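Local coordinates for copper homeostasis protein CutC (Streptococcus agalactiae, PDB 2BDQ) that is thought to bind copper ions and may take part in copper homeostasis, as a cytoplasmic member of the CutC family, at residues 101-106 with 129-134. Residues are numbered along the deposited sequence; the frame is centred on the assembly and turned at random.
Sequences NNHIDT and VIPKSD
Asn102 and Ile130 bring the backbones of 101-106 and 129-134 to a CA–CA separation of 5.2 Å, where two neighbouring βα loops of the TIM barrel meet. One loop leads from strand 92-95 to helix 106-116, the other from strand 121-123 to helix 135-144. Both segments are irregular, and each runs up to a helix start: Asp105 and Asp134 occupy the N-cap positions. Asp105 OD1 caps Ala108 N, whereas the Asp134 side chain makes no capping bond and meets His103 instead. The backbones touch through the carbonyl of Asn102, whose O lies 3.4 Å from Ile130 CA in a CA–H···O contact with an angle of 157° at the hydrogen. Pro131 CD comes up to the same Asn102 O, so a proline methylene and an alpha carbon both pack against this oxygen.

Ile104 sends CG1 to within 3.6 Å of Ile130 CD1. In both isoleucines CG1 is anti to the carbonyl carbon and CD1 continues the chain in extended form, which carries Ile130 CD1 alongside Ile104 CG1. Both side chains are buried and also touch Ser138 of helix 135-144. Asn102 crosses Val129 at about a right angle, its amide ND2 resting 3.5 Å from the methyl CG1, while Val129 also packs on Leu98.

The more polar end of the contact belongs to His103. Its ring has Asn101 O over the centre of one face, and ND1 gives a weak hydrogen bond to Asn101 OD1. Pro131 CG approaches the ring obliquely, 3.7 Å from NE2. The Asp134 carboxylate is turned 43° from the imidazole plane, with OD2 3.1 Å from His103 NE2, and its OD1 accepts a hydrogen bond from Ser133 OG from above the carboxylate plane.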
ATOM      1  N   ASN A 101     -23.611  -8.015  -9.352  1.00 27.05           N
ATOM      2  CA  ASN A 101     -24.115  -9.385  -9.452  1.00 26.95           C
ATOM      3  C   ASN A 101     -22.991 -10.406  -9.637  1.00 25.01           C
ATOM      4  O   ASN A 101     -23.220 -11.526 -10.095  1.00 25.36           O
ATOM      5  CB  ASN A 101     -25.145  -9.491 -10.584  1.00 29.07           C
ATOM      6  CG  ASN A 101     -24.754  -8.688 -11.807  1.00 34.76           C
ATOM      7  OD1 ASN A 101     -24.122  -9.205 -12.735  1.00 35.72           O
ATOM      8  ND2 ASN A 101     -25.122  -7.404 -11.814  1.00 37.28           N
ATOM      9  N   ASN A 102     -21.775 -10.007  -9.271  1.00 23.02           N
ATOM     10  CA  ASN A 102     -20.610 -10.882  -9.340  1.00 21.67           C
ATOM     11  C   ASN A 102     -20.237 -11.396 -10.718  1.00 22.24           C
ATOM     12  O   ASN A 102     -19.773 -12.530 -10.864  1.00 23.08           O
ATOM     13  CB  ASN A 102     -20.818 -12.069  -8.406  1.00 20.24           C
ATOM     14  CG  ASN A 102     -20.953 -11.648  -6.971  1.00 19.89           C
ATOM     15  OD1 ASN A 102     -21.667 -12.279  -6.192  1.00 23.31           O
ATOM     16  ND2 ASN A 102     -20.258 -10.583  -6.601  1.00 16.90           N
ATOM     17  N   HIS A 103     -20.444 -10.568 -11.729  1.00 23.18           N
ATOM     18  CA  HIS A 103     -20.092 -10.937 -13.092  1.00 24.40           C
ATOM     19  C   HIS A 103     -19.002  -9.995 -13.551  1.00 24.26           C
ATOM     20  O   HIS A 103     -18.794  -8.937 -12.955  1.00 23.93           O
ATOM     21  CB  HIS A 103     -21.316 -10.830 -14.000  1.00 26.24           C
ATOM     22  CG  HIS A 103     -22.274 -11.968 -13.839  1.00 28.73           C
ATOM     23  ND1 HIS A 103     -23.637 -11.822 -13.976  1.00 30.76           N
ATOM     24  CD2 HIS A 103     -22.064 -13.271 -13.536  1.00 29.85           C
ATOM     25  CE1 HIS A 103     -24.226 -12.986 -13.760  1.00 31.99           C
ATOM     26  NE2 HIS A 103     -23.294 -13.882 -13.490  1.00 29.94           N
ATOM     27  N   ILE A 104     -18.292 -10.378 -14.600  1.00 23.49           N
ATOM     28  CA  ILE A 104     -17.230  -9.533 -15.105  1.00 23.94           C
ATOM     29  C   ILE A 104     -17.789  -8.227 -15.644  1.00 23.42           C
ATOM     30  O   ILE A 104     -18.660  -8.228 -16.508  1.00 23.26           O
ATOM     31  CB  ILE A 104     -16.440 -10.239 -16.218  1.00 25.15           C
ATOM     32  CG1 ILE A 104     -15.694 -11.437 -15.632  1.00 25.87           C
ATOM     33  CG2 ILE A 104     -15.469  -9.264 -16.867  1.00 26.43           C
ATOM     34  CD1 ILE A 104     -14.839 -12.163 -16.619  1.00 26.27           C
ATOM     35  N   ASP A 105     -17.288  -7.112 -15.121  1.00 22.87           N
ATOM     36  CA  ASP A 105     -17.742  -5.805 -15.568  1.00 21.96           C
ATOM     37  C   ASP A 105     -16.961  -5.436 -16.825  1.00 22.71           C
ATOM     38  O   ASP A 105     -15.950  -4.730 -16.756  1.00 22.60           O
ATOM     39  CB  ASP A 105     -17.510  -4.753 -14.478  1.00 22.97           C
ATOM     40  CG  ASP A 105     -18.169  -3.420 -14.804  1.00 23.36           C
ATOM     41  OD1 ASP A 105     -18.384  -3.148 -16.004  1.00 22.59           O
ATOM     42  OD2 ASP A 105     -18.462  -2.643 -13.870  1.00 22.66           O
ATOM     43  N   THR A 106     -17.434  -5.928 -17.968  1.00 21.76           N
ATOM     44  CA  THR A 106     -16.795  -5.684 -19.260  1.00 23.29           C
ATOM     45  C   THR A 106     -16.675  -4.207 -19.617  1.00 23.11           C
ATOM     46  O   THR A 106     -15.638  -3.772 -20.101  1.00 24.02           O
ATOM     47  CB  THR A 106     -17.561  -6.395 -20.408  1.00 23.91           C
ATOM     48  OG1 THR A 106     -17.627  -7.803 -20.147  1.00 27.08           O
ATOM     49  CG2 THR A 106     -16.852  -6.174 -21.738  1.00 25.96           C
ATOM     50  N   VAL A 129     -15.073 -15.294  -7.332  1.00 19.02           N
ATOM     51  CA  VAL A 129     -16.342 -14.760  -6.810  1.00 18.45           C
ATOM     52  C   VAL A 129     -17.472 -14.980  -7.818  1.00 18.43           C
ATOM     53  O   VAL A 129     -18.653 -14.979  -7.466  1.00 16.82           O
ATOM     54  CB  VAL A 129     -16.243 -13.235  -6.515  1.00 20.11           C
ATOM     55  CG1 VAL A 129     -17.587 -12.700  -6.000  1.00 18.00           C
ATOM     56  CG2 VAL A 129     -15.145 -12.967  -5.500  1.00 20.25           C
ATOM     57  N   ILE A 130     -17.094 -15.151  -9.080  1.00 18.77           N
ATOM     58  CA  ILE A 130     -18.054 -15.385 -10.150  1.00 18.70           C
ATOM     59  C   ILE A 130     -18.796 -16.711  -9.905  1.00 19.26           C
ATOM     60  O   ILE A 130     -18.184 -17.726  -9.563  1.00 16.81           O
ATOM     61  CB  ILE A 130     -17.325 -15.433 -11.511  1.00 18.13           C
ATOM     62  CG1 ILE A 130     -16.606 -14.099 -11.743  1.00 18.59           C
ATOM     63  CG2 ILE A 130     -18.310 -15.721 -12.645  1.00 18.30           C
ATOM     64  CD1 ILE A 130     -15.868 -14.015 -13.055  1.00 15.92           C
ATOM     65  N   PRO A 131     -20.131 -16.710 -10.041  1.00 20.90           N
ATOM     66  CA  PRO A 131     -20.858 -17.967  -9.818  1.00 23.73           C
ATOM     67  C   PRO A 131     -20.307 -19.054 -10.739  1.00 25.26           C
ATOM     68  O   PRO A 131     -20.151 -18.833 -11.938  1.00 24.88           O
ATOM     69  CB  PRO A 131     -22.315 -17.592 -10.115  1.00 22.34           C
ATOM     70  CG  PRO A 131     -22.207 -16.377 -10.990  1.00 24.63           C
ATOM     71  CD  PRO A 131     -21.054 -15.619 -10.383  1.00 21.59           C
ATOM     72  N   LYS A 132     -20.002 -20.211 -10.154  1.00 27.33           N
ATOM     73  CA  LYS A 132     -19.424 -21.342 -10.878  1.00 32.12           C
ATOM     74  C   LYS A 132     -20.101 -21.670 -12.205  1.00 33.28           C
ATOM     75  O   LYS A 132     -19.472 -22.236 -13.099  1.00 34.98           O
ATOM     76  CB  LYS A 132     -19.396 -22.598  -9.985  1.00 32.23           C
ATOM     77  CG  LYS A 132     -18.702 -22.396  -8.625  1.00 37.04           C
ATOM     78  CD  LYS A 132     -17.300 -21.770  -8.763  1.00 37.76           C
ATOM     79  CE  LYS A 132     -16.737 -21.272  -7.415  1.00 38.84           C
ATOM     80  NZ  LYS A 132     -15.410 -20.566  -7.536  1.00 35.87           N
ATOM     81  N   SER A 133     -21.374 -21.315 -12.345  1.00 34.17           N
ATOM     82  CA  SER A 133     -22.081 -21.595 -13.586  1.00 35.15           C
ATOM     83  C   SER A 133     -21.696 -20.607 -14.682  1.00 35.35           C
ATOM     84  O   SER A 133     -21.665 -20.973 -15.854  1.00 35.88           O
ATOM     85  CB  SER A 133     -23.597 -21.562 -13.364  1.00 36.15           C
ATOM     86  OG  SER A 133     -24.041 -20.266 -12.999  1.00 37.22           O
ATOM     87  N   ASP A 134     -21.391 -19.365 -14.300  1.00 34.24           N
ATOM     88  CA  ASP A 134     -21.008 -18.322 -15.260  1.00 32.56           C
ATOM     89  C   ASP A 134     -19.491 -18.219 -15.410  1.00 30.81           C
ATOM     90  O   ASP A 134     -18.977 -17.306 -16.052  1.00 29.71           O
ATOM     91  CB  ASP A 134     -21.545 -16.959 -14.815  1.00 35.24           C
ATOM     92  CG  ASP A 134     -23.036 -16.970 -14.554  1.00 38.26           C
ATOM     93  OD1 ASP A 134     -23.463 -17.619 -13.576  1.00 41.35           O
ATOM     94  OD2 ASP A 134     -23.787 -16.334 -15.328  1.00 40.65           O
TER